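Local coordinates for protein exotoxin 5 (Staphylococcus aureus subsp. aureus COL, PDB 3R2I) that is a superantigen-like exotoxin of the staphylococcal family, of unproven function, and probably acts outside the bacterial cell, at residues M62-Y67 and L223-L227; Y66-F72 and F121-I127. All blocks are in the same frame, centred on the assembly; numbering follows the deposited sequence.

Interaction 1 (M62-Y67 and L223-L227)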
loop_
_atom_site.group_PDB
_atom_site.type_symbol
_atom_site.label_atom_id
_atom_site.label_comp_id
_atom_site.label_asym_id
_atom_site.label_seq_id
_atom_site.Cartn_x
_atom_site.Cartn_y
_atom_site.Cartn_z
ATOM N N MET A 62 -16.752 2.835 -4.197
ATOM C CA MET A 62 -15.895 3.176 -3.064
ATOM C C MET A 62 -14.456 2.712 -3.322
ATOM O O MET A 62 -13.499 3.452 -3.136
ATOM C CB MET A 62 -16.456 2.530 -1.796
ATOM C CG MET A 62 -15.630 2.772 -0.513
ATOM S SD MET A 62 -14.121 1.768 -0.308
ATOM C CE MET A 62 -14.876 0.120 -0.280
ATOM N N LEU A 63 -14.306 1.466 -3.730
ATOM C CA LEU A 63 -12.987 0.922 -4.058
ATOM C C LEU A 63 -12.295 1.769 -5.128
ATOM O O LEU A 63 -11.152 2.122 -4.979
ATOM C CB LEU A 63 -13.097 -0.525 -4.514
ATOM C CG LEU A 63 -13.468 -1.513 -3.397
ATOM C CD1 LEU A 63 -13.798 -2.902 -3.942
ATOM C CD2 LEU A 63 -12.350 -1.573 -2.329
ATOM N N HIS A 64 -13.022 2.111 -6.181
ATOM C CA HIS A 64 -12.495 2.905 -7.262
ATOM C C HIS A 64 -12.052 4.265 -6.755
ATOM O O HIS A 64 -11.003 4.750 -7.126
ATOM C CB HIS A 64 -13.562 3.121 -8.319
ATOM C CG HIS A 64 -13.062 3.887 -9.494
ATOM N ND1 HIS A 64 -13.151 5.260 -9.577
ATOM C CD2 HIS A 64 -12.408 3.477 -10.605
ATOM C CE1 HIS A 64 -12.572 5.661 -10.692
ATOM N NE2 HIS A 64 -12.132 4.599 -11.344
ATOM N N GLN A 65 -12.869 4.905 -5.934
ATOM C CA GLN A 65 -12.478 6.199 -5.401
ATOM C C GLN A 65 -11.270 6.047 -4.511
ATOM O O GLN A 65 -10.311 6.773 -4.631
ATOM C CB GLN A 65 -13.654 6.871 -4.670
ATOM C CG GLN A 65 -13.291 7.991 -3.668
ATOM C CD GLN A 65 -13.031 7.504 -2.205
ATOM O OE1 GLN A 65 -12.458 8.251 -1.397
ATOM N NE2 GLN A 65 -13.496 6.272 -1.856
ATOM N N TYR A 66 -11.279 5.055 -3.650
ATOM C CA TYR A 66 -10.162 4.904 -2.717
ATOM C C TYR A 66 -8.801 4.627 -3.374
ATOM O O TYR A 66 -7.800 5.335 -3.151
ATOM C CB TYR A 66 -10.501 3.815 -1.744
ATOM C CG TYR A 66 -9.476 3.649 -0.685
ATOM C CD1 TYR A 66 -9.471 4.461 0.431
ATOM C CD2 TYR A 66 -8.498 2.677 -0.803
ATOM C CE1 TYR A 66 -8.510 4.327 1.368
ATOM C CE2 TYR A 66 -7.569 2.517 0.152
ATOM C CZ TYR A 66 -7.563 3.327 1.230
ATOM O OH TYR A 66 -6.603 3.103 2.202
ATOM N N TYR A 67 -8.804 3.631 -4.245
ATOM C CA TYR A 67 -7.614 3.219 -4.939
ATOM C C TYR A 67 -7.155 4.110 -6.113
ATOM O O TYR A 67 -6.119 3.811 -6.716
ATOM C CB TYR A 67 -7.747 1.759 -5.330
ATOM C CG TYR A 67 -7.569 0.860 -4.145
ATOM C CD1 TYR A 67 -6.307 0.680 -3.588
ATOM C CD2 TYR A 67 -8.637 0.173 -3.580
ATOM C CE1 TYR A 67 -6.115 -0.145 -2.508
ATOM C CE2 TYR A 67 -8.439 -0.657 -2.469
ATOM C CZ TYR A 67 -7.190 -0.814 -1.961
ATOM O OH TYR A 67 -6.984 -1.675 -0.918
ATOM N N LEU A 223 -9.097 -8.717 -4.434
ATOM C CA LEU A 223 -9.502 -7.463 -5.072
ATOM C C LEU A 223 -10.924 -7.000 -4.792
ATOM O O LEU A 223 -11.229 -5.795 -4.963
ATOM C CB LEU A 223 -9.284 -7.521 -6.593
ATOM C CG LEU A 223 -7.835 -7.688 -7.073
ATOM C CD1 LEU A 223 -7.716 -7.825 -8.574
ATOM C CD2 LEU A 223 -7.000 -6.495 -6.553
ATOM N N SER A 224 -11.788 -7.918 -4.339
ATOM C CA SER A 224 -13.187 -7.590 -4.076
ATOM C C SER A 224 -13.429 -6.839 -2.757
ATOM O O SER A 224 -14.545 -6.454 -2.457
ATOM C CB SER A 224 -14.033 -8.868 -4.080
ATOM O OG SER A 224 -13.782 -9.623 -2.903
ATOM N N GLU A 225 -12.374 -6.647 -1.975
ATOM C CA GLU A 225 -12.456 -5.933 -0.732
ATOM C C GLU A 225 -11.238 -5.035 -0.589
ATOM O O GLU A 225 -10.169 -5.335 -1.113
ATOM C CB GLU A 225 -12.346 -6.895 0.459
ATOM C CG GLU A 225 -13.416 -7.942 0.653
ATOM C CD GLU A 225 -13.251 -8.664 2.015
ATOM O OE1 GLU A 225 -14.274 -9.095 2.605
ATOM O OE2 GLU A 225 -12.105 -8.756 2.520
ATOM N N LYS A 226 -11.369 -4.014 0.232
ATOM C CA LYS A 226 -10.278 -3.096 0.551
ATOM C C LYS A 226 -9.337 -3.783 1.516
ATOM O O LYS A 226 -9.785 -4.539 2.392
ATOM C CB LYS A 226 -10.882 -1.905 1.265
ATOM C CG LYS A 226 -9.926 -0.786 1.689
ATOM C CD LYS A 226 -10.763 0.348 2.313
ATOM C CE LYS A 226 -9.882 1.488 2.796
ATOM N NZ LYS A 226 -10.621 2.590 3.458
ATOM N N LEU A 227 -8.044 -3.510 1.411
ATOM C CA LEU A 227 -7.102 -4.157 2.331
ATOM C C LEU A 227 -7.548 -3.844 3.775
ATOM O O LEU A 227 -7.971 -2.730 4.031
ATOM C CB LEU A 227 -5.688 -3.635 2.090
ATOM C CG LEU A 227 -4.532 -4.356 2.782
ATOM C CD1 LEU A 227 -4.400 -5.760 2.221
ATOM C CD2 LEU A 227 -3.251 -3.551 2.527
#
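Met62 touches Lys226 loosely, its SD lying 4.5 Å from CD of the lysine. One residue on, Leu63 sends its two methyls to different parts of the loop 223-227: CD1 lies among the carbonyl oxygens of Leu223 and Ser224, while CD2 packs at 3.9 Å against Lys226 CB. Tyr66 turns CG anti to its backbone N (chi1 -176°), presenting one ring face to Lys226, whose fully extended chain crosses it at about a right angle. CE of the lysine sits 3.5 Å from the ring centroid, 18° off the normal, a CH-pi contact over the face; NZ, 3.9 Å from the same centroid, adds an off-centre cation-pi interaction. Tyr67 meets the loop through its hydroxyl, at the ring edge. Its OH accepts the backbone N-H of Leu227 at 3.1 Å and 174°, a nearly straight bond, and is also hydrogen-bonded to Asp186 of helix 182-197. The aliphatic chain of Lys226 thus serves as apolar filling between Leu63 and Tyr66 while its ammonium is paired with Glu125. The contact joins the N-terminal helix to the beta-grasp part of the chain, and two bonds on the Tyr67 hydroxyl probably restrict its rotation.

Interaction 2 (Y66-F72 and F121-I127)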
loop_
_atom_site.group_PDB
_atom_site.type_symbol
_atom_site.label_atom_id
_atom_site.label_comp_id
_atom_site.label_asym_id
_atom_site.label_seq_id
_atom_site.Cartn_x
_atom_site.Cartn_y
_atom_site.Cartn_z
ATOM N N TYR A 66 -11.279 5.055 -3.650
ATOM C CA TYR A 66 -10.162 4.904 -2.717
ATOM C C TYR A 66 -8.801 4.627 -3.374
ATOM O O TYR A 66 -7.800 5.335 -3.151
ATOM C CB TYR A 66 -10.501 3.815 -1.744
ATOM C CG TYR A 66 -9.476 3.649 -0.685
ATOM C CD1 TYR A 66 -9.471 4.461 0.431
ATOM C CD2 TYR A 66 -8.498 2.677 -0.803
ATOM C CE1 TYR A 66 -8.510 4.327 1.368
ATOM C CE2 TYR A 66 -7.569 2.517 0.152
ATOM C CZ TYR A 66 -7.563 3.327 1.230
ATOM O OH TYR A 66 -6.603 3.103 2.202
ATOM N N TYR A 67 -8.804 3.631 -4.245
ATOM C CA TYR A 67 -7.614 3.219 -4.939
ATOM C C TYR A 67 -7.155 4.110 -6.113
ATOM O O TYR A 67 -6.119 3.811 -6.716
ATOM C CB TYR A 67 -7.747 1.759 -5.330
ATOM C CG TYR A 67 -7.569 0.860 -4.145
ATOM C CD1 TYR A 67 -6.307 0.680 -3.588
ATOM C CD2 TYR A 67 -8.637 0.173 -3.580
ATOM C CE1 TYR A 67 -6.115 -0.145 -2.508
ATOM C CE2 TYR A 67 -8.439 -0.657 -2.469
ATOM C CZ TYR A 67 -7.190 -0.814 -1.961
ATOM O OH TYR A 67 -6.984 -1.675 -0.918
ATOM N N SER A 68 -7.925 5.163 -6.407
ATOM C CA SER A 68 -7.633 6.191 -7.439
ATOM C C SER A 68 -7.031 7.450 -6.840
ATOM O O SER A 68 -6.631 8.370 -7.564
ATOM C CB SER A 68 -8.930 6.727 -8.071
ATOM O OG SER A 68 -9.464 5.821 -8.976
ATOM N N GLU A 69 -7.081 7.548 -5.525
ATOM C CA GLU A 69 -6.597 8.723 -4.838
ATOM C C GLU A 69 -5.081 8.902 -4.981
ATOM O O GLU A 69 -4.349 7.959 -5.250
ATOM C CB GLU A 69 -7.002 8.615 -3.361
ATOM C CG GLU A 69 -6.823 9.885 -2.556
ATOM C CD GLU A 69 -7.746 11.003 -2.997
ATOM O OE1 GLU A 69 -8.951 10.730 -3.215
ATOM O OE2 GLU A 69 -7.273 12.157 -3.077
ATOM N N GLU A 70 -4.612 10.126 -4.809
ATOM C CA GLU A 70 -3.182 10.406 -4.885
ATOM C C GLU A 70 -2.541 9.985 -3.568
ATOM O O GLU A 70 -3.123 10.141 -2.492
ATOM C CB GLU A 70 -2.907 11.896 -5.145
ATOM C CG GLU A 70 -1.408 12.245 -5.347
ATOM C CD GLU A 70 -1.163 13.739 -5.626
ATOM O OE1 GLU A 70 -2.112 14.560 -5.523
ATOM O OE2 GLU A 70 -0.010 14.094 -5.954
ATOM N N SER A 71 -1.356 9.421 -3.668
ATOM C CA SER A 71 -0.603 8.954 -2.529
ATOM C C SER A 71 0.599 9.866 -2.277
ATOM O O SER A 71 0.922 10.764 -3.081
ATOM C CB SER A 71 -0.154 7.525 -2.776
ATOM O OG SER A 71 0.645 7.447 -3.930
ATOM N N PHE A 72 1.234 9.635 -1.138
ATOM C CA PHE A 72 2.352 10.440 -0.705
ATOM C C PHE A 72 3.391 9.532 -0.060
ATOM O O PHE A 72 3.042 8.517 0.574
ATOM C CB PHE A 72 1.866 11.506 0.294
ATOM C CG PHE A 72 0.759 12.399 -0.251
ATOM C CD1 PHE A 72 -0.578 12.089 -0.033
ATOM C CD2 PHE A 72 1.053 13.511 -0.988
ATOM C CE1 PHE A 72 -1.597 12.871 -0.554
ATOM C CE2 PHE A 72 0.036 14.310 -1.503
ATOM C CZ PHE A 72 -1.286 13.979 -1.280
ATOM N N PHE A 121 4.162 5.659 3.683
ATOM C CA PHE A 121 3.398 5.620 2.461
ATOM C C PHE A 121 2.014 5.990 2.921
ATOM O O PHE A 121 1.384 5.274 3.695
ATOM C CB PHE A 121 3.397 4.273 1.774
ATOM C CG PHE A 121 2.586 4.270 0.510
ATOM C CD1 PHE A 121 3.092 4.813 -0.647
ATOM C CD2 PHE A 121 1.323 3.738 0.481
ATOM C CE1 PHE A 121 2.338 4.835 -1.807
ATOM C CE2 PHE A 121 0.586 3.743 -0.681
ATOM C CZ PHE A 121 1.089 4.295 -1.815
ATOM N N ALA A 122 1.530 7.108 2.434
ATOM C CA ALA A 122 0.246 7.629 2.912
ATOM C C ALA A 122 -0.815 7.682 1.857
ATOM O O ALA A 122 -0.567 8.057 0.711
ATOM C CB ALA A 122 0.446 9.021 3.521
ATOM N N VAL A 123 -1.988 7.219 2.247
ATOM C CA VAL A 123 -3.155 7.229 1.386
ATOM C C VAL A 123 -4.231 7.810 2.271
ATOM O O VAL A 123 -4.410 7.364 3.390
ATOM C CB VAL A 123 -3.587 5.836 1.020
ATOM C CG1 VAL A 123 -4.948 5.910 0.277
ATOM C CG2 VAL A 123 -2.502 5.158 0.205
ATOM N N PRO A 124 -4.977 8.783 1.782
ATOM C CA PRO A 124 -5.938 9.309 2.735
ATOM C C PRO A 124 -7.198 8.513 2.947
ATOM O O PRO A 124 -7.815 8.062 1.990
ATOM C CB PRO A 124 -6.350 10.652 2.100
ATOM C CG PRO A 124 -6.063 10.480 0.649
ATOM C CD PRO A 124 -4.839 9.643 0.593
ATOM N N GLU A 125 -7.599 8.397 4.185
ATOM C CA GLU A 125 -8.895 7.903 4.534
ATOM C C GLU A 125 -9.881 9.045 4.587
ATOM O O GLU A 125 -11.046 8.874 4.410
ATOM C CB GLU A 125 -8.834 7.173 5.856
ATOM C CG GLU A 125 -7.770 6.107 5.959
ATOM C CD GLU A 125 -8.046 4.843 5.149
ATOM O OE1 GLU A 125 -9.156 4.588 4.818
ATOM O OE2 GLU A 125 -7.139 4.103 4.828
ATOM N N LEU A 126 -9.343 10.209 4.838
ATOM C CA LEU A 126 -10.035 11.461 4.906
ATOM C C LEU A 126 -8.966 12.509 4.703
ATOM O O LEU A 126 -7.864 12.340 5.104
ATOM C CB LEU A 126 -10.688 11.620 6.273
ATOM C CG LEU A 126 -11.445 12.822 6.782
ATOM C CD1 LEU A 126 -12.408 12.387 7.837
ATOM C CD2 LEU A 126 -10.537 13.836 7.317
ATOM N N ILE A 127 -9.319 13.589 4.053
ATOM C CA ILE A 127 -8.499 14.764 4.045
ATOM C C ILE A 127 -9.250 15.835 4.784
ATOM O O ILE A 127 -10.372 16.064 4.480
ATOM C CB ILE A 127 -8.177 15.243 2.644
ATOM C CG1 ILE A 127 -7.632 14.101 1.794
ATOM C CG2 ILE A 127 -7.344 16.483 2.703
ATOM C CD1 ILE A 127 -7.108 14.430 0.504
#
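Phe72 and Ala122 form a single antiparallel bridge, a hydrogen-bonded pair, which ties the segment following helix 57-68 to the segment 121-127 within the OB-fold part of the chain. Both backbone bonds are made: Phe72 N donates to Ala122 O at 3.0 Å, and Ala122 N donates to Phe72 O at 2.8 Å. Beside them Phe72 CB lies next to Ala122 CB. The same two acceptors also receive CA-H...O contacts, Ala122 O from Ser71 CA and Phe72 O from Phe121 CA. The neighbouring backbone N-H of Val123 is taken up by the Ser135 side chain, and Glu125 and Leu126 bond through their backbones to Tyr134, so segment 121-127 is held on its other flank by strand 133-141.

At the helical end the polar link is made by side chains. Tyr66 OH donates to Glu125 OE2 at 2.9 Å, reaching it from above the carboxylate plane, 38° out of it; ring and carboxylate planes are 35° apart. The other oxygen, OE1, forms a salt bridge with Lys226, so each carboxylate oxygen has its own partner. A bend at chi2 (-72°) brings the Glu125 carboxylate back to the tyrosine. Val123 CG1 packs at 3.8 Å against Tyr66 CZ, beside the hydroxyl.

Between bridge and tyrosine the contact is mainly apolar. Ser71 places CB 3.6 Å from Phe121 CZ, approaching the ring obliquely. Glu69 O is bonded to Lys191 of helix 182-197. The Glu69 side chain packs through its methylene groups, crossing that of Pro124 at a slant and bringing Glu69 CG within 3.3 Å of Pro124 CG.

The centres of interactions 1 and 2 are about 11 Å apart, and both use helix 57-68; they touch through the salt bridge from Lys226 NZ to Glu125 OE1, 2.8 Å long. Along the chain the order is 62-67, 66-72, 121-127, 223-227, so interaction 2 closes a shorter loop within the longer one of interaction 1. The first segments overlap at Tyr66 and Tyr67, whereas the partners come from different parts of the fold: 121-127 from the OB-fold part and 223-227 from the beta-grasp part. The N-terminal helix therefore connects both regions, consistent with the two-domain architecture of staphylococcal superantigen-like proteins.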